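Local atomic coordinates of 4-oxalocrotonate decarboxylase NahK (PDB entry 5D2H), a protein that catalyses the metal-dependent decarboxylation of (3E)-2-oxohex-3-enedioate to 2-oxopent-4-enoate and carbon dioxide in the breakdown of aromatic hydrocarbons. Residues A[124-129]-A[257-262]; A[160-165]-A[186-191]. The protein carries 1 engineered substitution. All coordinates share one frame; numbering follows the deposited sequence.

Contact 1. Residues A[124-129]-A[257-262]. With MG (magnesium ion), chain B; AKG (2-oxoglutaric acid), chain C; EDO (1,2-ethanediol), chain F.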
loop_
_atom_site.group_PDB
_atom_site.type_symbol
_atom_site.label_atom_id
_atom_site.label_comp_id
_atom_site.label_asym_id
_atom_site.label_seq_id
_atom_site.Cartn_x
_atom_site.Cartn_y
_atom_site.Cartn_z
ATOM N N HIS A 124 13.187 -5.567 -6.464
ATOM C CA HIS A 124 12.797 -6.964 -6.298
ATOM C C HIS A 124 11.301 -7.020 -6.055
ATOM O O HIS A 124 10.842 -7.354 -4.949
ATOM C CB HIS A 124 13.571 -7.637 -5.163
ATOM C CG HIS A 124 13.939 -6.721 -4.034
ATOM N ND1 HIS A 124 15.066 -6.919 -3.262
ATOM C CD2 HIS A 124 13.327 -5.622 -3.531
ATOM C CE1 HIS A 124 15.137 -5.975 -2.337
ATOM N NE2 HIS A 124 14.099 -5.172 -2.484
ATOM N N PRO A 125 10.530 -6.663 -7.088
ATOM C CA PRO A 125 9.107 -6.376 -6.897
ATOM C C PRO A 125 8.267 -7.616 -6.641
ATOM O O PRO A 125 8.613 -8.722 -7.068
ATOM C CB PRO A 125 8.702 -5.738 -8.229
ATOM C CG PRO A 125 9.660 -6.329 -9.226
ATOM C CD PRO A 125 10.960 -6.450 -8.484
ATOM N N LYS A 126 7.152 -7.409 -5.946
ATOM C CA LYS A 126 6.154 -8.442 -5.739
ATOM C C LYS A 126 4.804 -7.805 -5.998
ATOM O O LYS A 126 4.643 -6.595 -5.838
ATOM C CB LYS A 126 6.185 -8.944 -4.302
ATOM C CG LYS A 126 7.518 -9.483 -3.835
ATOM C CD LYS A 126 7.386 -10.058 -2.425
ATOM C CE LYS A 126 8.725 -10.575 -1.921
ATOM N NZ LYS A 126 8.587 -11.254 -0.610
ATOM N N ILE A 127 3.831 -8.618 -6.391
ATOM C CA ILE A 127 2.488 -8.112 -6.594
ATOM C C ILE A 127 1.579 -8.661 -5.517
ATOM O O ILE A 127 1.806 -9.749 -4.984
ATOM C CB ILE A 127 1.936 -8.495 -7.966
ATOM C CG1 ILE A 127 1.812 -10.021 -8.090
ATOM C CG2 ILE A 127 2.829 -7.933 -9.051
ATOM C CD1 ILE A 127 0.908 -10.462 -9.230
ATOM N N GLU A 128 0.561 -7.888 -5.183
ATOM C CA GLU A 128 -0.477 -8.364 -4.290
ATOM C C GLU A 128 -1.840 -7.930 -4.815
ATOM O O GLU A 128 -1.968 -6.872 -5.445
ATOM C CB GLU A 128 -0.239 -7.876 -2.857
ATOM C CG GLU A 128 0.175 -6.435 -2.751
ATOM C CD GLU A 128 0.567 -6.036 -1.341
ATOM O OE1 GLU A 128 0.646 -6.909 -0.446
ATOM O OE2 GLU A 128 0.805 -4.835 -1.130
ATOM N N ALA A 129 -2.839 -8.777 -4.585
ATOM C CA ALA A 129 -4.218 -8.504 -4.978
ATOM C C ALA A 129 -4.919 -7.755 -3.864
ATOM O O ALA A 129 -4.909 -8.187 -2.707
ATOM C CB ALA A 129 -4.955 -9.789 -5.280
ATOM N N THR A 257 -4.090 -11.629 -0.803
ATOM C CA THR A 257 -3.278 -12.840 -0.908
ATOM C C THR A 257 -1.858 -12.573 -0.425
ATOM O O THR A 257 -1.498 -11.436 -0.125
ATOM C CB THR A 257 -3.134 -13.256 -2.365
ATOM O OG1 THR A 257 -2.196 -12.376 -2.999
ATOM C CG2 THR A 257 -4.467 -13.156 -3.090
ATOM N N ALA A 258 -1.042 -13.617 -0.369
ATOM C CA ALA A 258 0.374 -13.435 -0.094
ATOM C C ALA A 258 0.955 -12.668 -1.280
ATOM O O ALA A 258 0.417 -12.743 -2.378
ATOM C CB ALA A 258 1.059 -14.773 0.054
ATOM N N ALA A 259 2.029 -11.915 -1.059
ATOM C CA ALA A 259 2.689 -11.214 -2.156
ATOM C C ALA A 259 3.507 -12.204 -2.979
ATOM O O ALA A 259 4.079 -13.152 -2.446
ATOM C CB ALA A 259 3.569 -10.089 -1.634
ATOM N N VAL A 260 3.556 -11.971 -4.285
ATOM C CA VAL A 260 4.174 -12.902 -5.227
ATOM C C VAL A 260 5.246 -12.161 -6.012
ATOM O O VAL A 260 4.973 -11.116 -6.606
ATOM C CB VAL A 260 3.096 -13.463 -6.197
ATOM C CG1 VAL A 260 3.721 -14.240 -7.352
ATOM C CG2 VAL A 260 2.101 -14.338 -5.429
ATOM N N PRO A 261 6.481 -12.676 -5.995
ATOM C CA PRO A 261 7.538 -12.091 -6.829
ATOM C C PRO A 261 7.142 -12.022 -8.306
ATOM O O PRO A 261 6.414 -12.888 -8.820
ATOM C CB PRO A 261 8.700 -13.067 -6.651
ATOM C CG PRO A 261 8.470 -13.685 -5.317
ATOM C CD PRO A 261 6.983 -13.767 -5.141
ATOM N N VAL A 262 7.602 -10.974 -8.979
ATOM C CA VAL A 262 7.439 -10.878 -10.415
ATOM C C VAL A 262 8.743 -10.473 -11.068
ATOM O O VAL A 262 9.558 -9.777 -10.475
ATOM C CB VAL A 262 6.334 -9.909 -10.814
ATOM C CG1 VAL A 262 4.973 -10.528 -10.500
ATOM C CG2 VAL A 262 6.506 -8.589 -10.109
HETATM MG MG MG B . -0.338 -3.446 -0.522
HETATM C C1 AKG C . 1.937 -3.734 1.828
HETATM O O1 AKG C . 1.271 -4.662 2.331
HETATM O O2 AKG C . 1.439 -2.980 0.950
HETATM C C2 AKG C . 3.341 -3.536 2.228
HETATM O O5 AKG C . 4.138 -3.211 1.365
HETATM C C3 AKG C . 3.905 -3.703 3.629
HETATM C C4 AKG C . 2.973 -4.353 4.643
HETATM C C5 AKG C . 2.880 -5.859 4.514
HETATM O O3 AKG C . 1.790 -6.367 4.855
HETATM O O4 AKG C . 3.854 -6.544 4.096
HETATM C C1 EDO F . 8.286 -6.213 -1.160
HETATM O O1 EDO F . 8.889 -6.680 0.051
HETATM C C2 EDO F . 9.084 -6.731 -2.356
HETATM O O2 EDO F . 10.447 -6.301 -2.238
HETATM O O HOH W 1 5.866 -13.137 -0.547
HETATM O O HOH W 2 0.022 -9.454 0.399
HETATM O O HOH W 3 -1.633 -2.068 0.184
HETATM O O HOH W 4 -0.852 -4.777 1.016
#

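Contact 2. Residues A[160-165]-A[186-191]. With MG (magnesium ion), chain B; AKG (2-oxoglutaric acid), chain C; EDO (1,2-ethanediol), chain F.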
loop_
_atom_site.group_PDB
_atom_site.type_symbol
_atom_site.label_atom_id
_atom_site.label_comp_id
_atom_site.label_asym_id
_atom_site.label_seq_id
_atom_site.Cartn_x
_atom_site.Cartn_y
_atom_site.Cartn_z
ATOM N N VAL A 160 -4.257 -4.242 -8.124
ATOM C CA VAL A 160 -3.094 -5.032 -7.795
ATOM C C VAL A 160 -1.987 -4.051 -7.447
ATOM O O VAL A 160 -1.771 -3.075 -8.162
ATOM C CB VAL A 160 -2.681 -5.911 -8.978
ATOM C CG1 VAL A 160 -1.325 -6.525 -8.732
ATOM C CG2 VAL A 160 -3.756 -6.982 -9.228
ATOM N N GLU A 161 -1.313 -4.272 -6.329
ATOM C CA GLU A 161 -0.197 -3.410 -5.996
ATOM C C GLU A 161 1.088 -4.104 -6.385
ATOM O O GLU A 161 1.204 -5.327 -6.280
ATOM C CB GLU A 161 -0.169 -3.050 -4.503
ATOM C CG GLU A 161 0.823 -1.920 -4.224
ATOM C CD GLU A 161 0.912 -1.480 -2.767
ATOM O OE1 GLU A 161 0.417 -2.194 -1.868
ATOM O OE2 GLU A 161 1.505 -0.404 -2.528
ATOM N N VAL A 162 2.036 -3.327 -6.886
ATOM C CA VAL A 162 3.391 -3.818 -6.992
ATOM C C VAL A 162 4.149 -3.158 -5.858
ATOM O O VAL A 162 4.253 -1.927 -5.785
ATOM C CB VAL A 162 4.030 -3.514 -8.361
ATOM C CG1 VAL A 162 5.414 -4.171 -8.455
ATOM C CG2 VAL A 162 3.130 -4.033 -9.488
ATOM N N ILE A 163 4.625 -3.974 -4.934
ATOM C CA ILE A 163 5.398 -3.451 -3.828
ATOM C C ILE A 163 6.844 -3.824 -4.060
ATOM O O ILE A 163 7.138 -4.813 -4.715
ATOM C CB ILE A 163 4.908 -3.973 -2.474
ATOM C CG1 ILE A 163 4.955 -5.507 -2.446
ATOM C CG2 ILE A 163 3.497 -3.408 -2.163
ATOM C CD1 ILE A 163 4.590 -6.103 -1.100
ATOM N N ASP A 164 7.746 -3.007 -3.547
ATOM C CA ASP A 164 9.148 -3.199 -3.830
ATOM C C ASP A 164 9.888 -2.488 -2.726
ATOM O O ASP A 164 10.099 -1.280 -2.778
ATOM C CB ASP A 164 9.483 -2.609 -5.205
ATOM C CG ASP A 164 10.880 -2.973 -5.681
ATOM O OD1 ASP A 164 11.391 -4.042 -5.291
ATOM O OD2 ASP A 164 11.465 -2.187 -6.454
ATOM N N SER A 165 10.243 -3.240 -1.695
ATOM C CA SER A 165 10.997 -2.679 -0.600
ATOM C C SER A 165 12.333 -2.214 -1.156
ATOM O O SER A 165 12.984 -2.950 -1.888
ATOM C CB SER A 165 11.229 -3.734 0.472
ATOM O OG SER A 165 11.994 -3.176 1.515
ATOM N N ARG A 186 4.240 0.559 -7.519
ATOM C CA ARG A 186 3.251 0.630 -8.591
ATOM C C ARG A 186 1.926 0.095 -8.096
ATOM O O ARG A 186 1.875 -0.672 -7.131
ATOM C CB ARG A 186 3.685 -0.168 -9.834
ATOM C CG ARG A 186 5.030 0.216 -10.427
ATOM C CD ARG A 186 4.985 1.473 -11.291
ATOM N NE ARG A 186 6.271 1.696 -11.951
ATOM C CZ ARG A 186 7.306 2.332 -11.400
ATOM N NH1 ARG A 186 7.223 2.822 -10.168
ATOM N NH2 ARG A 186 8.433 2.480 -12.082
ATOM N N PHE A 187 0.852 0.510 -8.754
ATOM C CA PHE A 187 -0.452 -0.097 -8.532
ATOM C C PHE A 187 -1.200 -0.154 -9.853
ATOM O O PHE A 187 -1.065 0.734 -10.684
ATOM C CB PHE A 187 -1.262 0.639 -7.456
ATOM C CG PHE A 187 -1.745 2.010 -7.866
ATOM C CD1 PHE A 187 -0.967 3.134 -7.635
ATOM C CD2 PHE A 187 -2.993 2.180 -8.447
ATOM C CE1 PHE A 187 -1.422 4.399 -7.992
ATOM C CE2 PHE A 187 -3.445 3.441 -8.804
ATOM C CZ PHE A 187 -2.654 4.547 -8.579
ATOM N N ILE A 188 -1.966 -1.221 -10.051
ATOM C CA ILE A 188 -2.721 -1.395 -11.279
ATOM C C ILE A 188 -4.192 -1.534 -10.932
ATOM O O ILE A 188 -4.590 -2.547 -10.361
ATOM C CB ILE A 188 -2.290 -2.676 -12.017
ATOM C CG1 ILE A 188 -0.778 -2.693 -12.223
ATOM C CG2 ILE A 188 -3.014 -2.798 -13.358
ATOM C CD1 ILE A 188 -0.105 -3.953 -11.723
ATOM N N THR A 189 -4.990 -0.512 -11.238
ATOM C CA THR A 189 -6.433 -0.638 -11.105
ATOM C C THR A 189 -6.966 -1.351 -12.340
ATOM O O THR A 189 -6.364 -1.305 -13.417
ATOM C CB THR A 189 -7.132 0.734 -10.947
ATOM O OG1 THR A 189 -6.821 1.564 -12.074
ATOM C CG2 THR A 189 -6.692 1.423 -9.672
ATOM N N GLY A 190 -8.092 -2.027 -12.188
ATOM C CA GLY A 190 -8.654 -2.789 -13.287
ATOM C C GLY A 190 -9.923 -3.480 -12.854
ATOM O O GLY A 190 -10.517 -3.116 -11.843
ATOM N N GLY A 191 -10.344 -4.484 -13.608
ATOM C CA GLY A 191 -11.595 -5.143 -13.302
ATOM C C GLY A 191 -12.734 -4.147 -13.396
ATOM O O GLY A 191 -12.672 -3.193 -14.175
HETATM MG MG MG B . -0.338 -3.446 -0.522
HETATM C C1 AKG C . 1.937 -3.734 1.828
HETATM O O1 AKG C . 1.271 -4.662 2.331
HETATM O O2 AKG C . 1.439 -2.980 0.950
HETATM C C2 AKG C . 3.341 -3.536 2.228
HETATM O O5 AKG C . 4.138 -3.211 1.365
HETATM C C3 AKG C . 3.905 -3.703 3.629
HETATM C C4 AKG C . 2.973 -4.353 4.643
HETATM C C5 AKG C . 2.880 -5.859 4.514
HETATM O O3 AKG C . 1.790 -6.367 4.855
HETATM O O4 AKG C . 3.854 -6.544 4.096
HETATM C C1 EDO F . 8.286 -6.213 -1.160
HETATM O O1 EDO F . 8.889 -6.680 0.051
HETATM C C2 EDO F . 9.084 -6.731 -2.356
HETATM O O2 EDO F . 10.447 -6.301 -2.238
HETATM O O HOH W 5 2.502 0.724 -4.800
HETATM O O HOH W 3 -1.633 -2.068 0.184
HETATM O O HOH W 4 -0.852 -4.777 1.016
#

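Contact 1. Residues A[124-129]-A[257-262]
Pro125 starts the pairing: its O accepts the N-H of Val262 at 3.1 Å, while its ring meets the CG2 methyl of Val262. Lys126 and Pro261 form a non-hydrogen-bonded antiparallel pair. The extended lysine chain passes alongside Ala259, CD to CB 3.9 Å, and NZ reaches a water, weakly, that donates to Ala259 O. Ile127 and Val260 form a hydrogen-bonded pair: Ile127 N gives to Val260 O at 2.8 Å, and Ile127 O receives Val260 N at 2.9 Å. On the apolar face Ile127 and Val262 cross at about a right angle, CG2 to CG1 3.7 Å, and Met208 and Ile268 close round Ile127. The side chain of Glu128 runs to the magnesium site. Its chi1 of 43° sets CG between the backbone N and carbonyl carbon, and the chain then runs straight out to magnesium, bound by OE2 at 1.9 Å. A water lies within reach of both Glu128 OE1 and Thr257 O, though other acceptors compete for its protons. Ala129 CB ends the contact against Thr257 CG2. The alternation thus gives one strand two chemistries, an apolar core face and a polar side from which Glu128 reaches the metal, where its carboxylate would help offset the metal's charge.

Contact 2. Residues A[160-165]-A[186-191]
Glu161 CG lies against Arg186 O at 3.3 Å, where the strands 160-163 and 186-189 run antiparallel, their axes 169° apart. A water joins the same two residues, donating to Glu161 OE2 at 2.7 Å and to Arg186 O, although other acceptors compete for its protons. Extended throughout, with CG anti to the backbone N (chi1 -168°), the glutamate carries OE1 to magnesium at 2.0 Å. Glu128 and Glu130 supply the other two carboxylate ligands, and two waters and O2 of 2-oxoglutarate complete six. OE2 turns instead to Lys83, whose salt bridge should help fix the carboxylate's rotation; Lys83 also binds 2-oxoglutarate.

Beneath this site two hydrogen-bonded pairs flank the non-hydrogen-bonded pair Glu161-Phe187. Val160 and Ile188 exchange both N-H groups, the bond from Ile188 N to Val160 O being 2.7 Å. Val162 and Arg186 do likewise, with Val162 N to Arg186 O also 2.7 Å. On the face away from the metal, Ile188 CD1 reaches across to Val162 CG2 at 3.9 Å and lies near Val160 CG1, while Val162 CB rests on Arg186 CB at 3.7 Å. Val278 and Phe282 back this apolar layer. Metal ligand and backbone ladder therefore share one strand: the four backbone bonds should fix the position from which Glu161 meets the metal.

Strands 126-135 and 153-163 are neighbours in one mixed sheet, and each contact joins one of them to a further partner, 260-261 in contact 1 and 184-189 in contact 2. Contact 2 is buried apart from Arg186, which is partly exposed, whereas contact 1 is only partly buried, with Lys126 and Pro261 exposed. Their centres lie 9 Å apart. Both present a glutamate to the same magnesium from the polar side, and Val160 and Val162 pack on Ile127 beneath. At the loop end, His124 NE2 to Ser165 O and His124 N to Asp164 OD1 are probable hydrogen bonds, both 2.6 Å. Contact 1 carries a solvent-facing lysine; contact 2 instead holds a carboxylate paired with Lys83.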